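Putative transcriptional regulator protein, LacI family (Rhizobium etli, PDB 3MIZ) probably regulates transcription as a LacI-family DNA-binding repressor, of which this fragment is the periplasmic-binding-protein-like part. Local coordinates at residues 56-67 / 86-95; 244-252 / 280-290. All coordinates share one frame; numbering follows the deposited sequence.

Interaction 1 (56-67 / 86-95)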
loop_
_atom_site.group_PDB
_atom_site.type_symbol
_atom_site.label_atom_id
_atom_site.label_comp_id
_atom_site.label_asym_id
_atom_site.label_seq_id
_atom_site.Cartn_x
_atom_site.Cartn_y
_atom_site.Cartn_z
ATOM N N SER A 56 -17.550 -7.335 14.446
ATOM C CA SER A 56 -17.589 -7.457 15.900
ATOM C C SER A 56 -17.549 -8.921 16.301
ATOM O O SER A 56 -16.876 -9.295 17.266
ATOM C CB SER A 56 -18.864 -6.816 16.466
ATOM O OG SER A 56 -18.798 -5.405 16.398
ATOM N N GLU A 57 -18.281 -9.746 15.557
ATOM C CA GLU A 57 -18.341 -11.176 15.822
ATOM C C GLU A 57 -16.956 -11.809 15.754
ATOM O O GLU A 57 -16.516 -12.458 16.702
ATOM C CB GLU A 57 -19.264 -11.861 14.808
ATOM C CG GLU A 57 -20.731 -11.497 14.955
ATOM C CD GLU A 57 -20.958 -10.003 14.986
ATOM O OE1 GLU A 57 -20.661 -9.325 13.977
ATOM O OE2 GLU A 57 -21.430 -9.506 16.030
ATOM N N ARG A 58 -16.278 -11.625 14.625
ATOM C CA ARG A 58 -14.948 -12.192 14.456
ATOM C C ARG A 58 -13.975 -11.624 15.482
ATOM O O ARG A 58 -13.082 -12.331 15.940
ATOM C CB ARG A 58 -14.416 -11.924 13.047
ATOM C CG ARG A 58 -15.292 -12.445 11.930
ATOM C CD ARG A 58 -14.502 -12.554 10.635
ATOM N NE ARG A 58 -15.387 -12.567 9.481
ATOM C CZ ARG A 58 -15.660 -11.501 8.736
ATOM N NH1 ARG A 58 -15.107 -10.329 9.016
ATOM N NH2 ARG A 58 -16.496 -11.607 7.713
ATOM N N GLU A 59 -14.140 -10.350 15.841
ATOM C CA GLU A 59 -13.251 -9.741 16.825
ATOM C C GLU A 59 -13.353 -10.448 18.167
ATOM O O GLU A 59 -12.344 -10.756 18.800
ATOM C CB GLU A 59 -13.571 -8.255 17.043
ATOM C CG GLU A 59 -12.569 -7.595 17.997
ATOM C CD GLU A 59 -12.857 -6.133 18.275
ATOM O OE1 GLU A 59 -13.563 -5.492 17.472
ATOM O OE2 GLU A 59 -12.359 -5.620 19.296
ATOM N N VAL A 60 -14.581 -10.692 18.611
ATOM C CA VAL A 60 -14.786 -11.363 19.885
ATOM C C VAL A 60 -14.016 -12.675 19.888
ATOM O O VAL A 60 -13.304 -12.995 20.841
ATOM C CB VAL A 60 -16.282 -11.649 20.127
ATOM C CG1 VAL A 60 -16.464 -12.431 21.428
ATOM C CG2 VAL A 60 -17.051 -10.334 20.187
ATOM N N GLU A 61 -14.172 -13.425 18.805
ATOM C CA GLU A 61 -13.508 -14.710 18.631
ATOM C C GLU A 61 -11.983 -14.555 18.632
ATOM O O GLU A 61 -11.261 -15.424 19.130
ATOM C CB GLU A 61 -13.987 -15.343 17.319
ATOM C CG GLU A 61 -13.149 -16.492 16.793
ATOM C CD GLU A 61 -13.747 -17.103 15.535
ATOM O OE1 GLU A 61 -14.114 -16.337 14.616
ATOM O OE2 GLU A 61 -13.847 -18.349 15.457
ATOM N N ILE A 62 -11.493 -13.449 18.080
ATOM C CA ILE A 62 -10.050 -13.219 18.037
ATOM C C ILE A 62 -9.474 -12.973 19.424
ATOM O O ILE A 62 -8.384 -13.445 19.733
ATOM C CB ILE A 62 -9.695 -12.041 17.113
ATOM C CG1 ILE A 62 -9.943 -12.452 15.658
ATOM C CG2 ILE A 62 -8.233 -11.624 17.323
ATOM C CD1 ILE A 62 -9.766 -11.341 14.651
ATOM N N TRP A 63 -10.198 -12.236 20.260
ATOM C CA TRP A 63 -9.727 -11.977 21.615
ATOM C C TRP A 63 -9.654 -13.301 22.372
ATOM O O TRP A 63 -8.712 -13.555 23.131
ATOM C CB TRP A 63 -10.674 -11.031 22.350
ATOM C CG TRP A 63 -10.511 -9.591 21.973
ATOM C CD1 TRP A 63 -11.254 -8.883 21.069
ATOM C CD2 TRP A 63 -9.545 -8.679 22.505
ATOM N NE1 TRP A 63 -10.808 -7.577 21.013
ATOM C CE2 TRP A 63 -9.763 -7.427 21.886
ATOM C CE3 TRP A 63 -8.516 -8.799 23.451
ATOM C CZ2 TRP A 63 -8.990 -6.300 22.182
ATOM C CZ3 TRP A 63 -7.744 -7.674 23.745
ATOM C CH2 TRP A 63 -7.989 -6.441 23.111
ATOM N N LYS A 64 -10.669 -14.133 22.156
ATOM C CA LYS A 64 -10.753 -15.441 22.791
ATOM C C LYS A 64 -9.539 -16.259 22.350
ATOM O O LYS A 64 -8.891 -16.917 23.162
ATOM C CB LYS A 64 -12.051 -16.132 22.362
ATOM C CG LYS A 64 -12.646 -17.056 23.398
ATOM C CD LYS A 64 -14.075 -17.445 23.031
ATOM C CE LYS A 64 -15.000 -16.229 22.953
ATOM N NZ LYS A 64 -15.091 -15.493 24.249
HETATM N N MSE A 65 -9.235 -16.209 21.058
HETATM C CA MSE A 65 -8.086 -16.928 20.516
HETATM C C MSE A 65 -6.788 -16.469 21.171
HETATM O O MSE A 65 -5.944 -17.291 21.534
HETATM C CB MSE A 65 -7.986 -16.723 19.002
HETATM C CG MSE A 65 -6.608 -17.059 18.422
HETATM SE SE MSE A 65 -6.632 -17.176 16.499
HETATM C CE MSE A 65 -7.460 -18.916 16.389
ATOM N N PHE A 66 -6.617 -15.158 21.315
ATOM C CA PHE A 66 -5.398 -14.645 21.928
ATOM C C PHE A 66 -5.248 -15.076 23.381
ATOM O O PHE A 66 -4.143 -15.381 23.827
ATOM C CB PHE A 66 -5.321 -13.118 21.813
ATOM C CG PHE A 66 -4.803 -12.639 20.481
ATOM C CD1 PHE A 66 -3.884 -13.401 19.764
ATOM C CD2 PHE A 66 -5.207 -11.418 19.954
ATOM C CE1 PHE A 66 -3.374 -12.956 18.542
ATOM C CE2 PHE A 66 -4.699 -10.965 18.731
ATOM C CZ PHE A 66 -3.786 -11.733 18.027
ATOM N N GLN A 67 -6.350 -15.102 24.120
ATOM C CA GLN A 67 -6.287 -15.523 25.513
ATOM C C GLN A 67 -5.819 -16.973 25.532
ATOM O O GLN A 67 -4.915 -17.334 26.280
ATOM C CB GLN A 67 -7.657 -15.417 26.188
ATOM C CG GLN A 67 -7.633 -15.800 27.671
ATOM C CD GLN A 67 -8.985 -15.643 28.340
ATOM O OE1 GLN A 67 -9.951 -16.312 27.975
ATOM N NE2 GLN A 67 -9.061 -14.753 29.324
ATOM N N PRO A 86 -13.048 -1.635 21.959
ATOM C CA PRO A 86 -12.812 -2.980 21.423
ATOM C C PRO A 86 -13.933 -3.912 21.896
ATOM O O PRO A 86 -14.514 -3.697 22.958
ATOM C CB PRO A 86 -11.463 -3.368 22.025
ATOM C CG PRO A 86 -10.773 -2.031 22.233
ATOM C CD PRO A 86 -11.905 -1.163 22.758
ATOM N N GLU A 87 -14.238 -4.924 21.092
ATOM C CA GLU A 87 -15.261 -5.913 21.428
ATOM C C GLU A 87 -14.539 -7.191 21.859
ATOM O O GLU A 87 -14.375 -8.114 21.062
ATOM C CB GLU A 87 -16.136 -6.194 20.206
ATOM C CG GLU A 87 -17.145 -5.101 19.904
ATOM C CD GLU A 87 -18.256 -5.054 20.937
ATOM O OE1 GLU A 87 -19.026 -6.037 21.016
ATOM O OE2 GLU A 87 -18.355 -4.044 21.673
ATOM N N SER A 88 -14.110 -7.230 23.118
ATOM C CA SER A 88 -13.373 -8.371 23.661
ATOM C C SER A 88 -14.191 -9.383 24.467
ATOM O O SER A 88 -13.632 -10.310 25.056
ATOM C CB SER A 88 -12.224 -7.867 24.531
ATOM O OG SER A 88 -12.709 -7.001 25.542
ATOM N N GLY A 89 -15.507 -9.215 24.499
ATOM C CA GLY A 89 -16.321 -10.145 25.263
ATOM C C GLY A 89 -15.892 -10.156 26.719
ATOM O O GLY A 89 -15.882 -9.111 27.365
ATOM N N ASP A 90 -15.521 -11.325 27.234
ATOM C CA ASP A 90 -15.099 -11.447 28.629
ATOM C C ASP A 90 -13.585 -11.511 28.806
ATOM O O ASP A 90 -13.094 -11.651 29.927
ATOM C CB ASP A 90 -15.720 -12.694 29.266
ATOM C CG ASP A 90 -17.219 -12.596 29.390
ATOM O OD1 ASP A 90 -17.696 -11.586 29.951
ATOM O OD2 ASP A 90 -17.920 -13.526 28.932
ATOM N N VAL A 91 -12.853 -11.408 27.702
ATOM C CA VAL A 91 -11.397 -11.469 27.740
ATOM C C VAL A 91 -10.743 -10.218 28.320
ATOM O O VAL A 91 -11.128 -9.088 28.009
ATOM C CB VAL A 91 -10.819 -11.723 26.328
ATOM C CG1 VAL A 91 -9.302 -11.669 26.365
ATOM C CG2 VAL A 91 -11.287 -13.074 25.816
ATOM N N SER A 92 -9.741 -10.442 29.162
ATOM C CA SER A 92 -8.994 -9.370 29.797
ATOM C C SER A 92 -7.504 -9.572 29.547
ATOM O O SER A 92 -6.893 -10.498 30.085
ATOM C CB SER A 92 -9.262 -9.356 31.303
ATOM O OG SER A 92 -8.404 -8.439 31.959
ATOM N N ILE A 93 -6.924 -8.707 28.720
ATOM C CA ILE A 93 -5.502 -8.775 28.395
ATOM C C ILE A 93 -4.983 -7.345 28.314
ATOM O O ILE A 93 -5.674 -6.474 27.784
ATOM C CB ILE A 93 -5.268 -9.435 27.013
ATOM C CG1 ILE A 93 -5.864 -10.844 26.988
ATOM C CG2 ILE A 93 -3.774 -9.468 26.702
ATOM C CD1 ILE A 93 -5.704 -11.554 25.651
ATOM N N PRO A 94 -3.774 -7.080 28.843
ATOM C CA PRO A 94 -3.231 -5.716 28.781
ATOM C C PRO A 94 -3.304 -5.255 27.327
ATOM O O PRO A 94 -2.848 -5.965 26.427
ATOM C CB PRO A 94 -1.796 -5.895 29.257
ATOM C CG PRO A 94 -1.933 -6.991 30.281
ATOM C CD PRO A 94 -2.871 -7.972 29.593
ATOM N N THR A 95 -3.867 -4.070 27.110
ATOM C CA THR A 95 -4.045 -3.550 25.759
ATOM C C THR A 95 -3.745 -2.061 25.603
ATOM O O THR A 95 -4.045 -1.261 26.485
ATOM C CB THR A 95 -5.497 -3.781 25.302
ATOM O OG1 THR A 95 -5.781 -5.186 25.310
ATOM C CG2 THR A 95 -5.730 -3.226 23.903
#

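Interaction 2 (244-252 / 280-290)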
loop_
_atom_site.group_PDB
_atom_site.type_symbol
_atom_site.label_atom_id
_atom_site.label_comp_id
_atom_site.label_asym_id
_atom_site.label_seq_id
_atom_site.Cartn_x
_atom_site.Cartn_y
_atom_site.Cartn_z
ATOM N N PRO A 244 6.893 17.784 -9.204
ATOM C CA PRO A 244 7.836 17.939 -8.088
ATOM C C PRO A 244 7.456 17.134 -6.851
ATOM O O PRO A 244 6.283 16.784 -6.653
ATOM C CB PRO A 244 7.796 19.438 -7.816
ATOM C CG PRO A 244 6.365 19.775 -8.107
ATOM C CD PRO A 244 6.111 19.019 -9.401
ATOM N N GLU A 245 8.460 16.838 -6.025
ATOM C CA GLU A 245 8.255 16.090 -4.789
ATOM C C GLU A 245 7.182 16.807 -3.967
ATOM O O GLU A 245 7.249 18.017 -3.774
ATOM C CB GLU A 245 9.565 16.024 -3.996
ATOM C CG GLU A 245 10.640 15.167 -4.633
ATOM C CD GLU A 245 10.296 13.689 -4.610
ATOM O OE1 GLU A 245 9.282 13.303 -5.229
ATOM O OE2 GLU A 245 11.041 12.911 -3.969
ATOM N N LEU A 246 6.213 16.044 -3.474
ATOM C CA LEU A 246 5.085 16.585 -2.710
ATOM C C LEU A 246 5.341 17.014 -1.266
ATOM O O LEU A 246 5.776 16.216 -0.429
ATOM C CB LEU A 246 3.944 15.565 -2.718
ATOM C CG LEU A 246 2.592 15.983 -2.136
ATOM C CD1 LEU A 246 1.970 17.086 -2.984
ATOM C CD2 LEU A 246 1.673 14.774 -2.103
ATOM N N THR A 247 5.056 18.279 -0.976
ATOM C CA THR A 247 5.202 18.800 0.378
ATOM C C THR A 247 3.964 18.290 1.117
ATOM O O THR A 247 2.846 18.420 0.623
ATOM C CB THR A 247 5.261 20.325 0.357
ATOM O OG1 THR A 247 6.521 20.724 -0.213
ATOM C CG2 THR A 247 5.130 20.896 1.765
ATOM N N THR A 248 4.157 17.716 2.299
ATOM C CA THR A 248 3.026 17.122 3.008
ATOM C C THR A 248 3.207 17.131 4.524
ATOM O O THR A 248 4.154 17.716 5.048
ATOM C CB THR A 248 2.847 15.653 2.501
ATOM O OG1 THR A 248 1.627 15.086 2.991
ATOM C CG2 THR A 248 4.015 14.791 2.967
ATOM N N ALA A 249 2.267 16.491 5.217
ATOM C CA ALA A 249 2.309 16.362 6.669
ATOM C C ALA A 249 2.412 14.858 6.889
ATOM O O ALA A 249 1.545 14.097 6.450
ATOM C CB ALA A 249 1.029 16.912 7.290
ATOM N N ALA A 250 3.474 14.423 7.554
ATOM C CA ALA A 250 3.675 13.003 7.763
ATOM C C ALA A 250 2.944 12.450 8.969
ATOM O O ALA A 250 3.111 12.938 10.086
ATOM C CB ALA A 250 5.156 12.705 7.898
ATOM N N LEU A 251 2.125 11.432 8.744
ATOM C CA LEU A 251 1.440 10.801 9.862
ATOM C C LEU A 251 2.583 10.009 10.486
ATOM O O LEU A 251 3.293 9.286 9.782
ATOM C CB LEU A 251 0.341 9.863 9.363
ATOM C CG LEU A 251 -0.983 10.485 8.909
ATOM C CD1 LEU A 251 -1.846 9.401 8.262
ATOM C CD2 LEU A 251 -1.703 11.106 10.100
ATOM N N PRO A 252 2.798 10.157 11.805
ATOM C CA PRO A 252 3.867 9.461 12.528
ATOM C C PRO A 252 3.571 7.983 12.810
ATOM O O PRO A 252 3.718 7.511 13.938
ATOM C CB PRO A 252 3.990 10.286 13.808
ATOM C CG PRO A 252 2.562 10.637 14.084
ATOM C CD PRO A 252 2.045 11.046 12.713
ATOM N N VAL A 280 0.441 12.282 19.115
ATOM C CA VAL A 280 1.734 12.582 18.507
ATOM C C VAL A 280 1.585 13.500 17.294
ATOM O O VAL A 280 0.765 13.259 16.414
ATOM C CB VAL A 280 2.451 11.283 18.081
ATOM C CG1 VAL A 280 3.794 11.610 17.435
ATOM C CG2 VAL A 280 2.640 10.376 19.290
ATOM N N SER A 281 2.393 14.553 17.253
ATOM C CA SER A 281 2.339 15.516 16.162
ATOM C C SER A 281 2.697 14.940 14.794
ATOM O O SER A 281 3.378 13.921 14.687
ATOM C CB SER A 281 3.273 16.691 16.469
ATOM O OG SER A 281 4.611 16.240 16.612
ATOM N N CYS A 282 2.213 15.603 13.750
ATOM C CA CYS A 282 2.503 15.218 12.375
ATOM C C CYS A 282 3.582 16.186 11.903
ATOM O O CYS A 282 3.431 17.397 12.034
ATOM C CB CYS A 282 1.260 15.370 11.500
ATOM S SG CYS A 282 -0.074 14.224 11.918
ATOM N N LYS A 283 4.671 15.651 11.368
ATOM C CA LYS A 283 5.771 16.484 10.898
ATOM C C LYS A 283 5.540 17.044 9.505
ATOM O O LYS A 283 5.226 16.305 8.578
ATOM C CB LYS A 283 7.075 15.680 10.900
ATOM C CG LYS A 283 7.550 15.258 12.279
ATOM C CD LYS A 283 8.806 14.399 12.191
ATOM C CE LYS A 283 9.320 14.015 13.572
ATOM N NZ LYS A 283 10.495 13.102 13.492
ATOM N N LEU A 284 5.687 18.355 9.356
ATOM C CA LEU A 284 5.530 18.965 8.046
ATOM C C LEU A 284 6.795 18.613 7.268
ATOM O O LEU A 284 7.903 18.906 7.713
ATOM C CB LEU A 284 5.380 20.479 8.178
ATOM C CG LEU A 284 5.255 21.305 6.897
ATOM C CD1 LEU A 284 4.373 20.601 5.892
ATOM C CD2 LEU A 284 4.690 22.672 7.249
ATOM N N VAL A 285 6.625 17.958 6.125
ATOM C CA VAL A 285 7.760 17.563 5.293
ATOM C C VAL A 285 7.795 18.497 4.097
ATOM O O VAL A 285 6.996 18.366 3.170
ATOM C CB VAL A 285 7.614 16.112 4.794
ATOM C CG1 VAL A 285 8.822 15.726 3.944
ATOM C CG2 VAL A 285 7.468 15.170 5.981
ATOM N N GLU A 286 8.724 19.445 4.123
ATOM C CA GLU A 286 8.832 20.406 3.041
ATOM C C GLU A 286 9.617 19.864 1.861
ATOM O O GLU A 286 10.784 19.482 1.991
ATOM C CB GLU A 286 9.469 21.698 3.550
ATOM C CG GLU A 286 9.627 22.755 2.479
ATOM C CD GLU A 286 9.847 24.132 3.054
ATOM O OE1 GLU A 286 10.496 24.231 4.117
ATOM O OE2 GLU A 286 9.378 25.113 2.436
ATOM N N ARG A 287 8.957 19.809 0.711
ATOM C CA ARG A 287 9.586 19.328 -0.507
ATOM C C ARG A 287 9.533 20.476 -1.524
ATOM O O ARG A 287 9.878 21.600 -1.169
ATOM C CB ARG A 287 8.883 18.045 -0.994
ATOM C CG ARG A 287 9.009 16.880 0.023
ATOM C CD ARG A 287 8.992 15.495 -0.626
ATOM N NE ARG A 287 9.337 14.408 0.301
ATOM C CZ ARG A 287 8.467 13.770 1.090
ATOM N NH1 ARG A 287 7.187 14.099 1.082
ATOM N NH2 ARG A 287 8.876 12.792 1.888
ATOM N N SER A 288 9.095 20.247 -2.759
ATOM C CA SER A 288 9.084 21.353 -3.723
ATOM C C SER A 288 7.814 21.576 -4.545
ATOM O O SER A 288 7.851 22.239 -5.587
ATOM C CB SER A 288 10.279 21.212 -4.670
ATOM O OG SER A 288 10.289 19.932 -5.275
ATOM N N SER A 289 6.688 21.058 -4.065
ATOM C CA SER A 289 5.416 21.200 -4.771
ATOM C C SER A 289 4.705 22.515 -4.466
ATOM O O SER A 289 3.620 22.775 -4.988
ATOM C CB SER A 289 4.489 20.044 -4.403
ATOM O OG SER A 289 4.243 20.056 -3.010
ATOM N N ALA A 290 5.296 23.333 -3.604
ATOM C CA ALA A 290 4.699 24.621 -3.267
ATOM C C ALA A 290 5.701 25.765 -3.463
ATOM O O ALA A 290 6.896 25.610 -3.208
ATOM C CB ALA A 290 4.199 24.608 -1.831
HETATM O O HOH W 1 11.171 17.434 -6.797
HETATM O O HOH W 2 7.092 23.060 -1.060
HETATM O O HOH W 3 5.230 12.741 11.734
#

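Interaction 1 (56-67 / 86-95)
Trp-63 lays one face of its indole against Ser-88, and the rest of the contact is arranged around that ring. With CG anti to its own carbonyl carbon (chi1 -78°), the ring reaches from helix 56-67 into the curve of the 86-95 loop. Ser-88 CB stands over the five-membered ring, 3.4 Å from its centroid and almost on the normal, a CH-pi contact. At the ring's edge, in its plane, Thr-95 OG1 comes from the opposite direction and meets Trp-63 CH2 at 3.4 Å; that hydroxyl donates to Ile-93 O. Pro-86 CB approaches Trp-63 CZ2 obliquely at 3.8 Å.

The indole N-H is used one helical turn back. Trp-63 NE1 donates to Glu-59 OE2 at 3.0 Å, nearly straight and in the ring plane, on the oxygen's anti lone pair. Glu-59 stands fully extended, CG anti to the backbone N (chi1 -176°), which carries its carboxylate to the start of the loop. There Glu-87 N meets the same OE2 from above the carboxylate plane, 2.7 Å away. Two N-H donors therefore grip one buried oxygen, which fixes the indole's rotation and pins the loop backbone; Tyr-76 OH adds a weak third bond.

From the root of the Trp-63 side chain to Phe-66 the contact is apolar. Val-91 CB packs on Trp-63 CB at 4.0 Å, while Ile-93 CD1 touches Phe-66 CB at 4.2 Å. Val-91 closes a type II' turn begun at Ser-88, with Gly-89 at positive phi beside Val-60.

Trp-63 also rests on Val-74 and Tyr-76 of strand 73-78, so the arrangement is a helix packed on a parallel sheet and overlapped by the loop leading to edge strand 95-97, in the Rossmann-like alpha/beta architecture of a LacI-family, periplasmic-binding-protein-like core.

Interaction 2 (244-252 / 280-290)
Backbone bonds join Thr-248 and Val-285 as an antiparallel hydrogen-bonded pair, Val-285 N to Thr-248 O at 2.7 Å and Thr-248 N to Val-285 O at 3.0 Å. Ala-250 N adds a straight bond to Lys-283 O, whereas the return bond from Lys-283 N is weak, and a water links that nitrogen to Ala-250 O. Beyond the ladder, Ser-288 N donates to Glu-245 O.

Ahead of Thr-248 and beyond Val-285, side chains take over. Ser-289 OG accepts from Thr-247 N at 2.8 Å, almost linearly, and also bonds Ile-229 O. Thr-247 OG1, anti to its carbonyl carbon (chi1 -71°), accepts from Arg-287 N at 2.8 Å.

The Thr-248/Val-285 pairing belongs to a small sheet in which strand 277-285 lies between 110-113 and 248-250, part of the crossover region between the two lobes of the periplasmic-binding-protein-like fold.

Charge enters with Arg-287. Its NH1 meets Leu-246 O at 3.0 Å in the guanidinium plane, almost in line with the carbonyl bond, and forms a salt bridge with Asp-234. Val-285 CG1 sits over the centre of one guanidinium face, so the group is held both at its edge and across a face.

Among apolar contacts, Ala-250 CB touches Val-285 CG2 at 3.9 Å. Pro-252, at the N-cap position before helix 253-268, and Val-280 pass each other in opposite senses; Pro-252 CG lies 3.7 Å from Val-280 CG1.

Overall arrangement
From the N terminus the chain first builds the lobe that holds interaction 1, which folds the loop ahead of strand 95-97 back over helix 56-68, with 18 residues between its segments. The chain then crosses to the second lobe, and interaction 2 opens only after interaction 1 has closed: the two are in series, neither nested nor crossed. Interaction 2 pairs two later crossings, strand 248-250 leading back to the first lobe and strand 277-285 returning from it; the 27 residues between its segments include helix 253-268 of that lobe. Interaction 1 and interaction 2 lie on opposite sides of the chain's centre; the centres of interactions 1 and 2 are about 37 Å apart. The nearest atoms of interactions 1 and 2 are about 15 Å apart.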